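Long-range contacts in 5'-methylthioadenosine nucleosidase / s-adenosylhomocysteine nucleosidase (Brucella melitensis bv. 1, PDB 4PR3), which belongs to the phosphorylase superfamily as a dimeric nucleosidase with an alpha/beta fold, and holds adenine in its ligand pocket: residues Y35-D40 with F51-I56; P81-S86 with P183-R188; K26-K31 with R220-V225. All blocks are in the same frame, centred on the assembly; numbering follows the deposited sequence.

Contact 1: residues Y35-D40 with F51-I56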
loop_
_atom_site.group_PDB
_atom_site.type_symbol
_atom_site.label_atom_id
_atom_site.label_comp_id
_atom_site.label_asym_id
_atom_site.label_seq_id
_atom_site.Cartn_x
_atom_site.Cartn_y
_atom_site.Cartn_z
ATOM N N TYR A 35 15.148 -9.902 -6.374
ATOM C CA TYR A 35 14.081 -9.827 -7.362
ATOM C C TYR A 35 12.726 -10.055 -6.710
ATOM O O TYR A 35 12.544 -11.014 -5.959
ATOM C CB TYR A 35 14.303 -10.853 -8.473
ATOM C CG TYR A 35 15.548 -10.608 -9.289
ATOM C CD1 TYR A 35 16.788 -11.054 -8.849
ATOM C CD2 TYR A 35 15.487 -9.928 -10.499
ATOM C CE1 TYR A 35 17.932 -10.832 -9.591
ATOM C CE2 TYR A 35 16.626 -9.704 -11.249
ATOM C CZ TYR A 35 17.846 -10.157 -10.790
ATOM O OH TYR A 35 18.985 -9.934 -11.529
ATOM N N VAL A 36 11.778 -9.168 -6.992
ATOM C CA VAL A 36 10.434 -9.313 -6.459
ATOM C C VAL A 36 9.402 -9.398 -7.581
ATOM O O VAL A 36 9.512 -8.714 -8.598
ATOM C CB VAL A 36 10.076 -8.179 -5.468
ATOM C CG1 VAL A 36 11.155 -8.051 -4.402
ATOM C CG2 VAL A 36 9.888 -6.860 -6.189
HETATM N N MSE A 37 8.418 -10.273 -7.407
HETATM C CA MSE A 37 7.340 -10.413 -8.379
HETATM C C MSE A 37 5.996 -10.531 -7.673
HETATM O O MSE A 37 5.928 -10.954 -6.522
HETATM C CB MSE A 37 7.575 -11.623 -9.284
HETATM C CG MSE A 37 8.914 -11.597 -9.999
HETATM SE SE MSE A 37 9.013 -12.781 -11.539
HETATM C CE MSE A 37 7.779 -11.854 -12.724
ATOM N N ALA A 38 4.930 -10.154 -8.370
ATOM C CA ALA A 38 3.594 -10.181 -7.788
ATOM C C ALA A 38 3.039 -11.597 -7.709
ATOM O O ALA A 38 2.846 -12.136 -6.619
ATOM C CB ALA A 38 2.654 -9.288 -8.579
ATOM N N ALA A 39 2.785 -12.197 -8.868
ATOM C CA ALA A 39 2.150 -13.511 -8.931
ATOM C C ALA A 39 3.021 -14.530 -9.664
ATOM O O ALA A 39 3.831 -14.168 -10.517
ATOM C CB ALA A 39 0.780 -13.404 -9.590
ATOM N N ASP A 40 2.850 -15.804 -9.319
ATOM C CA ASP A 40 3.647 -16.885 -9.900
ATOM C C ASP A 40 3.375 -17.107 -11.388
ATOM O O ASP A 40 4.121 -17.817 -12.063
ATOM C CB ASP A 40 3.426 -18.190 -9.129
ATOM C CG ASP A 40 4.344 -18.323 -7.926
ATOM O OD1 ASP A 40 4.011 -17.773 -6.855
ATOM O OD2 ASP A 40 5.401 -18.981 -8.052
ATOM N N PHE A 51 17.020 -16.467 -11.471
ATOM C CA PHE A 51 16.866 -16.166 -10.047
ATOM C C PHE A 51 15.651 -16.818 -9.395
ATOM O O PHE A 51 14.831 -17.450 -10.063
ATOM C CB PHE A 51 16.768 -14.651 -9.848
ATOM C CG PHE A 51 15.657 -14.008 -10.631
ATOM C CD1 PHE A 51 14.363 -13.980 -10.136
ATOM C CD2 PHE A 51 15.906 -13.434 -11.867
ATOM C CE1 PHE A 51 13.338 -13.397 -10.862
ATOM C CE2 PHE A 51 14.887 -12.850 -12.597
ATOM C CZ PHE A 51 13.602 -12.830 -12.093
ATOM N N THR A 52 15.542 -16.634 -8.080
ATOM C CA THR A 52 14.354 -17.019 -7.325
ATOM C C THR A 52 13.718 -15.774 -6.710
ATOM O O THR A 52 14.285 -15.164 -5.802
ATOM C CB THR A 52 14.680 -18.020 -6.201
ATOM O OG1 THR A 52 15.399 -19.136 -6.740
ATOM C CG2 THR A 52 13.399 -18.515 -5.543
ATOM N N PRO A 53 12.539 -15.386 -7.215
ATOM C CA PRO A 53 11.851 -14.165 -6.783
ATOM C C PRO A 53 11.143 -14.287 -5.436
ATOM O O PRO A 53 10.612 -15.341 -5.094
ATOM C CB PRO A 53 10.815 -13.949 -7.887
ATOM C CG PRO A 53 10.502 -15.322 -8.362
ATOM C CD PRO A 53 11.792 -16.094 -8.268
ATOM N N LEU A 54 11.142 -13.189 -4.687
ATOM C CA LEU A 54 10.272 -13.033 -3.535
ATOM C C LEU A 54 8.875 -12.721 -4.068
ATOM O O LEU A 54 8.703 -11.802 -4.873
ATOM C CB LEU A 54 10.756 -11.863 -2.681
ATOM C CG LEU A 54 10.653 -11.944 -1.158
ATOM C CD1 LEU A 54 10.563 -10.542 -0.577
ATOM C CD2 LEU A 54 9.478 -12.803 -0.701
HETATM N N MSE A 55 7.872 -13.473 -3.627
HETATM C CA MSE A 55 6.516 -13.237 -4.104
HETATM C C MSE A 55 5.864 -12.136 -3.281
HETATM O O MSE A 55 5.664 -12.276 -2.078
HETATM C CB MSE A 55 5.692 -14.522 -4.058
HETATM C CG MSE A 55 6.270 -15.637 -4.911
HETATM SE SE MSE A 55 6.873 -15.008 -6.667
HETATM C CE MSE A 55 5.233 -14.196 -7.282
ATOM N N ILE A 56 5.551 -11.033 -3.949
ATOM C CA ILE A 56 5.171 -9.797 -3.279
ATOM C C ILE A 56 3.652 -9.609 -3.117
ATOM O O ILE A 56 3.191 -8.802 -2.307
ATOM C CB ILE A 56 5.883 -8.598 -3.989
ATOM C CG1 ILE A 56 7.137 -8.203 -3.212
ATOM C CG2 ILE A 56 4.974 -7.408 -4.214
ATOM C CD1 ILE A 56 6.939 -8.202 -1.725
HETATM O O HOH W 1 15.663 -12.359 -5.816
#

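Contact 2: residues P81-S86 with P183-R188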
loop_
_atom_site.group_PDB
_atom_site.type_symbol
_atom_site.label_atom_id
_atom_site.label_comp_id
_atom_site.label_asym_id
_atom_site.label_seq_id
_atom_site.Cartn_x
_atom_site.Cartn_y
_atom_site.Cartn_z
ATOM N N PRO A 81 19.913 -5.785 0.686
ATOM C CA PRO A 81 20.237 -5.812 -0.743
ATOM C C PRO A 81 20.811 -4.485 -1.225
ATOM O O PRO A 81 20.504 -3.436 -0.657
ATOM C CB PRO A 81 18.876 -6.053 -1.400
ATOM C CG PRO A 81 17.895 -5.489 -0.444
ATOM C CD PRO A 81 18.459 -5.742 0.921
ATOM N N ASP A 82 21.654 -4.536 -2.250
ATOM C CA ASP A 82 22.161 -3.328 -2.892
ATOM C C ASP A 82 21.173 -2.786 -3.915
ATOM O O ASP A 82 21.113 -1.582 -4.159
ATOM C CB ASP A 82 23.511 -3.597 -3.551
ATOM C CG ASP A 82 24.570 -4.000 -2.550
ATOM O OD1 ASP A 82 25.122 -3.100 -1.884
ATOM O OD2 ASP A 82 24.849 -5.213 -2.425
ATOM N N LEU A 83 20.417 -3.692 -4.529
ATOM C CA LEU A 83 19.411 -3.317 -5.512
ATOM C C LEU A 83 18.188 -4.221 -5.426
ATOM O O LEU A 83 18.316 -5.444 -5.341
ATOM C CB LEU A 83 19.999 -3.383 -6.921
ATOM C CG LEU A 83 19.022 -3.198 -8.085
ATOM C CD1 LEU A 83 18.451 -1.788 -8.094
ATOM C CD2 LEU A 83 19.691 -3.518 -9.413
ATOM N N VAL A 84 17.003 -3.617 -5.460
ATOM C CA VAL A 84 15.770 -4.381 -5.589
ATOM C C VAL A 84 15.217 -4.224 -7.002
ATOM O O VAL A 84 15.093 -3.106 -7.507
ATOM C CB VAL A 84 14.703 -3.935 -4.570
ATOM C CG1 VAL A 84 13.377 -4.629 -4.848
ATOM C CG2 VAL A 84 15.168 -4.221 -3.149
ATOM N N ILE A 85 14.901 -5.343 -7.644
ATOM C CA ILE A 85 14.321 -5.300 -8.980
ATOM C C ILE A 85 12.866 -5.754 -8.971
ATOM O O ILE A 85 12.570 -6.930 -8.760
ATOM C CB ILE A 85 15.102 -6.173 -9.991
ATOM C CG1 ILE A 85 16.563 -5.728 -10.087
ATOM C CG2 ILE A 85 14.448 -6.111 -11.359
ATOM C CD1 ILE A 85 17.505 -6.521 -9.207
ATOM N N SER A 86 11.961 -4.809 -9.201
ATOM C CA SER A 86 10.555 -5.127 -9.389
ATOM C C SER A 86 10.306 -5.426 -10.860
ATOM O O SER A 86 10.569 -4.592 -11.724
ATOM C CB SER A 86 9.680 -3.958 -8.934
ATOM O OG SER A 86 8.346 -4.103 -9.386
ATOM N N PRO A 183 17.871 1.380 -3.518
ATOM C CA PRO A 183 17.400 1.831 -4.833
ATOM C C PRO A 183 16.563 0.765 -5.544
ATOM O O PRO A 183 16.708 -0.427 -5.263
ATOM C CB PRO A 183 18.699 2.094 -5.598
ATOM C CG PRO A 183 19.699 1.203 -4.952
ATOM C CD PRO A 183 19.330 1.171 -3.496
ATOM N N LEU A 184 15.700 1.200 -6.457
ATOM C CA LEU A 184 14.779 0.304 -7.150
ATOM C C LEU A 184 14.944 0.380 -8.671
ATOM O O LEU A 184 15.178 1.452 -9.224
ATOM C CB LEU A 184 13.333 0.642 -6.771
ATOM C CG LEU A 184 12.223 -0.091 -7.532
ATOM C CD1 LEU A 184 12.110 -1.538 -7.083
ATOM C CD2 LEU A 184 10.894 0.628 -7.393
ATOM N N LEU A 185 14.817 -0.766 -9.334
ATOM C CA LEU A 185 14.836 -0.828 -10.793
ATOM C C LEU A 185 13.646 -1.649 -11.291
ATOM O O LEU A 185 13.462 -2.790 -10.876
ATOM C CB LEU A 185 16.153 -1.441 -11.275
ATOM C CG LEU A 185 16.459 -1.530 -12.773
ATOM C CD1 LEU A 185 17.964 -1.469 -12.985
ATOM C CD2 LEU A 185 15.891 -2.801 -13.398
ATOM N N GLY A 186 12.815 -1.057 -12.145
ATOM C CA GLY A 186 11.699 -1.782 -12.731
ATOM C C GLY A 186 11.915 -2.362 -14.119
ATOM O O GLY A 186 12.666 -1.812 -14.923
ATOM N N LEU A 187 11.218 -3.459 -14.406
ATOM C CA LEU A 187 11.170 -4.049 -15.744
ATOM C C LEU A 187 9.758 -4.559 -16.017
ATOM O O LEU A 187 9.206 -5.306 -15.214
ATOM C CB LEU A 187 12.167 -5.204 -15.876
ATOM C CG LEU A 187 13.666 -4.896 -15.852
ATOM C CD1 LEU A 187 14.473 -6.188 -15.903
ATOM C CD2 LEU A 187 14.059 -3.973 -17.000
ATOM N N ARG A 188 9.180 -4.169 -17.147
ATOM C CA ARG A 188 7.806 -4.549 -17.467
ATOM C C ARG A 188 7.634 -4.997 -18.915
ATOM O O ARG A 188 7.976 -4.262 -19.842
ATOM C CB ARG A 188 6.860 -3.380 -17.190
ATOM C CG ARG A 188 6.710 -3.037 -15.726
ATOM C CD ARG A 188 5.939 -4.118 -15.002
ATOM N NE ARG A 188 6.232 -4.126 -13.575
ATOM C CZ ARG A 188 5.641 -4.932 -12.703
ATOM N NH1 ARG A 188 4.717 -5.787 -13.116
ATOM N NH2 ARG A 188 5.972 -4.879 -11.420
HETATM O O HOH W 2 8.509 -2.577 -12.450
#

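Contact 3: residues K26-K31 with R220-V225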
loop_
_atom_site.group_PDB
_atom_site.type_symbol
_atom_site.label_atom_id
_atom_site.label_comp_id
_atom_site.label_asym_id
_atom_site.label_seq_id
_atom_site.Cartn_x
_atom_site.Cartn_y
_atom_site.Cartn_z
ATOM N N LYS A 26 20.486 -12.952 -4.932
ATOM C CA LYS A 26 21.499 -13.365 -5.889
ATOM C C LYS A 26 22.666 -12.394 -5.817
ATOM O O LYS A 26 22.470 -11.184 -5.717
ATOM C CB LYS A 26 20.912 -13.399 -7.301
ATOM C CG LYS A 26 21.879 -13.843 -8.387
ATOM C CD LYS A 26 21.173 -13.925 -9.735
ATOM C CE LYS A 26 22.104 -14.422 -10.825
ATOM N NZ LYS A 26 21.432 -14.455 -12.157
ATOM N N THR A 27 23.882 -12.924 -5.845
ATOM C CA THR A 27 25.063 -12.076 -5.822
ATOM C C THR A 27 25.633 -11.935 -7.222
ATOM O O THR A 27 25.983 -12.926 -7.865
ATOM C CB THR A 27 26.152 -12.622 -4.884
ATOM O OG1 THR A 27 25.612 -12.804 -3.568
ATOM C CG2 THR A 27 27.315 -11.649 -4.815
ATOM N N VAL A 28 25.702 -10.699 -7.696
ATOM C CA VAL A 28 26.286 -10.410 -8.996
ATOM C C VAL A 28 27.405 -9.397 -8.821
ATOM O O VAL A 28 27.158 -8.259 -8.420
ATOM C CB VAL A 28 25.238 -9.839 -9.974
ATOM C CG1 VAL A 28 25.875 -9.543 -11.324
ATOM C CG2 VAL A 28 24.077 -10.804 -10.131
ATOM N N ALA A 29 28.630 -9.827 -9.110
ATOM C CA ALA A 29 29.806 -8.962 -9.037
ATOM C C ALA A 29 29.943 -8.263 -7.685
ATOM O O ALA A 29 30.148 -7.052 -7.620
ATOM C CB ALA A 29 29.783 -7.942 -10.166
ATOM N N GLY A 30 29.818 -9.031 -6.608
ATOM C CA GLY A 30 29.978 -8.494 -5.270
ATOM C C GLY A 30 28.800 -7.673 -4.772
ATOM O O GLY A 30 28.825 -7.165 -3.651
ATOM N N LYS A 31 27.771 -7.537 -5.604
ATOM C CA LYS A 31 26.569 -6.803 -5.222
ATOM C C LYS A 31 25.409 -7.765 -4.986
ATOM O O LYS A 31 25.277 -8.775 -5.679
ATOM C CB LYS A 31 26.192 -5.784 -6.301
ATOM C CG LYS A 31 27.284 -4.780 -6.625
ATOM C CD LYS A 31 27.674 -3.955 -5.409
ATOM C CE LYS A 31 28.786 -2.973 -5.753
ATOM N NZ LYS A 31 29.288 -2.236 -4.558
ATOM N N ARG A 220 20.834 -8.197 -19.166
ATOM C CA ARG A 220 21.473 -6.915 -19.449
ATOM C C ARG A 220 21.643 -6.071 -18.189
ATOM O O ARG A 220 22.587 -5.288 -18.082
ATOM C CB ARG A 220 20.690 -6.133 -20.506
ATOM C CG ARG A 220 20.337 -6.955 -21.731
ATOM C CD ARG A 220 19.726 -6.099 -22.820
ATOM N NE ARG A 220 20.751 -5.356 -23.541
ATOM C CZ ARG A 220 21.301 -5.761 -24.681
ATOM N NH1 ARG A 220 20.917 -6.904 -25.235
ATOM N NH2 ARG A 220 22.230 -5.020 -25.266
ATOM N N VAL A 221 20.729 -6.226 -17.237
ATOM C CA VAL A 221 20.815 -5.480 -15.987
ATOM C C VAL A 221 21.959 -5.997 -15.120
ATOM O O VAL A 221 22.758 -5.214 -14.604
ATOM C CB VAL A 221 19.495 -5.526 -15.188
ATOM C CG1 VAL A 221 19.662 -4.827 -13.847
ATOM C CG2 VAL A 221 18.367 -4.888 -15.986
ATOM N N GLU A 222 22.040 -7.317 -14.970
ATOM C CA GLU A 222 23.113 -7.930 -14.195
ATOM C C GLU A 222 24.487 -7.580 -14.770
ATOM O O GLU A 222 25.441 -7.339 -14.027
ATOM C CB GLU A 222 22.927 -9.444 -14.116
ATOM C CG GLU A 222 21.715 -9.864 -13.293
ATOM C CD GLU A 222 21.614 -11.369 -13.129
ATOM O OE1 GLU A 222 22.374 -12.092 -13.807
ATOM O OE2 GLU A 222 20.779 -11.828 -12.320
ATOM N N ARG A 223 24.576 -7.535 -16.094
ATOM C CA ARG A 223 25.792 -7.092 -16.749
ATOM C C ARG A 223 26.080 -5.636 -16.404
ATOM O O ARG A 223 27.229 -5.261 -16.163
ATOM C CB ARG A 223 25.683 -7.264 -18.260
ATOM C CG ARG A 223 26.845 -6.657 -19.021
ATOM C CD ARG A 223 28.172 -7.281 -18.605
ATOM N NE ARG A 223 29.305 -6.614 -19.245
ATOM C CZ ARG A 223 29.688 -6.831 -20.500
ATOM N NH1 ARG A 223 29.023 -7.698 -21.255
ATOM N NH2 ARG A 223 30.732 -6.180 -21.002
ATOM N N ALA A 224 25.033 -4.820 -16.372
ATOM C CA ALA A 224 25.183 -3.410 -16.037
ATOM C C ALA A 224 25.621 -3.231 -14.588
ATOM O O ALA A 224 26.381 -2.319 -14.271
ATOM C CB ALA A 224 23.887 -2.652 -16.307
ATOM N N VAL A 225 25.135 -4.106 -13.710
ATOM C CA VAL A 225 25.519 -4.060 -12.303
ATOM C C VAL A 225 27.014 -4.326 -12.181
ATOM O O VAL A 225 27.724 -3.627 -11.458
ATOM C CB VAL A 225 24.715 -5.068 -11.452
ATOM C CG1 VAL A 225 25.335 -5.224 -10.069
ATOM C CG2 VAL A 225 23.266 -4.626 -11.339
#

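Contact 1: residues Y35-D40 with F51-I56
Phe51 places CG between its backbone N and carbonyl carbon (chi1 56°), while Tyr35 turns CG anti to its carbonyl carbon (chi1 -64°); these settings lay the two rings face to face where a beta-alpha-beta unit closes. Strand 31-37 leads through helix 45-50 to the short parallel strand 54-55. The rings form an offset stack, with centroids 3.9 Å apart and planes only 3° from parallel, and CB of Tyr35 also lies over the Phe51 face in a CH-pi contact. Flat aromatic residues suit this buried site, where Val218 of helix 207-226 touches both.

The strands are joined in parallel register by three backbone hydrogen bonds: Leu54 N gives to Tyr35 O (2.9 Å), Met37 N to Leu54 O (3.0 Å), and Ile56 N to Met37 O. Val36 and Ile56 are branched and apolar, as fits the side covered by helix 60-76, and meet through Val36 CB and Ile56 CG1 at 3.7 Å. On the other face Met37, modelled as selenomethionine, sets its CG against Pro53 CB at 3.7 Å, and its SE approaches the edge of the Phe51 ring, 4.4 Å from Phe51 CE1.

Contact 2: residues P81-S86 with P183-R188
Strands 83-86 and 184-188 are parallel neighbours in the mixed sheet of an alpha/beta fold, axes 4.7 Å apart and 23° between their directions, with Val84 beside Leu184, Ile85 beside Leu185 and Ser86 beside Gly186. Val84 N reaches Pro183 O in a nearly straight hydrogen bond (3.2 Å), Leu185 N binds Val84 O and Leu187 N binds Ser86 O; the bond from Ser86 N to Leu185 O is weak. Pro183, lacking an N-H, still serves this ladder through its carbonyl.

On one face Ile85 and Leu185 run alongside each other in the same direction, with Ile85 CG2 and Leu185 CD2 at 4.1 Å, while Leu83 bends CD1 across to Leu185 CB (3.9 Å). On the other, Val84 CG1 meets Leu184 CD1 at 4.0 Å. Farther along that face, Ser86 OG, opposite its backbone N (chi1 166°), is turned to accept from Arg188 NH2 (3.2 Å) almost in the guanidinium plane, and a water bridges Arg188 NE to Ser86 O. Arg188 NH1 also donates to Ser89 O of the adenine pocket, and the Arg188 side chain lies about 6 Å from the bound adenine.

Helices sandwich the sheet: helix 170-180 packs on Val84, Ser86 and Leu184, helix 207-226 on Leu185 and Leu187; strands 31-37 and 100-108 flank the pair.

Contact 3: residues K26-K31 with R220-V225
Lys26 and Glu222 meet in a salt bridge: the ammonium nitrogen NZ of Lys26 lies 2.7 Å from OE2 of Glu222, which receives it on its syn lone pair, and makes a second, weak hydrogen bond to Glu222 OE1 at 3.0 Å. The two side chains cross at about a right angle. Lys26 is fully extended, with CG anti to the backbone N (chi1 -179°), and its extended chain spans from the strand to the helix; Glu222 is likewise stretched beyond CG.

Beside the salt bridge, Val28 sets one methyl by the Glu222 backbone carbonyl and the other by its side chain. Val28 CG1 rests 3.5 Å from the carbonyl O of Glu222, and Val28 CG2 lies 3.9 Å from Glu222 CD. About one turn later on the helix, Val225 CG1 packs against Lys31 CB at 3.9 Å, so this lysine contributes its aliphatic root while its amino group turns off from the helix.

What positions these groups is a tight beta hairpin. A type I' turn from Val28 to Lys31, closed by Lys31 N to Val28 O and Val28 N to Lys31 O, folds strand 26-28 back onto strand 31-37. Gly30 suits the turn because positive phi is easy for it. The hairpin lies against helix 207-226, and Leu33 on its second strand touches both Val28 and Val225.

Farther out, Lys26 NZ also donates to Leu50 O, and Glu222 OE2 takes a weak hydrogen bond from Tyr35 OH. The ion pair is therefore part of a small network joining hairpin, helix and the end of helix 45-50. Mutual proximity would probably favour the charged forms of both groups, and the apolar flank of Val28 may strengthen their attraction by limiting water on that side.

How the contacts relate
From the N terminus, residues 26-31 open contact 3, whose partner on helix 207-226 arrives only near the C-terminal end. Within that long loop the other two contacts follow in series and none cross: contact 1 closes a short beta-alpha-beta excursion by residue 56, and contact 2 then opens at 81-86 and closes at 183-188. Contacts 1 and 2 meet in the same sheet, where strands 31-37 and 83-91 are neighbours and Val36 N probably bonds to Ile85 O. Contact 3 adds the hairpin and the helix, and Val221 packs on Leu185 and Leu187. Together they tie the sheet's edge, its middle and the C-terminal helix.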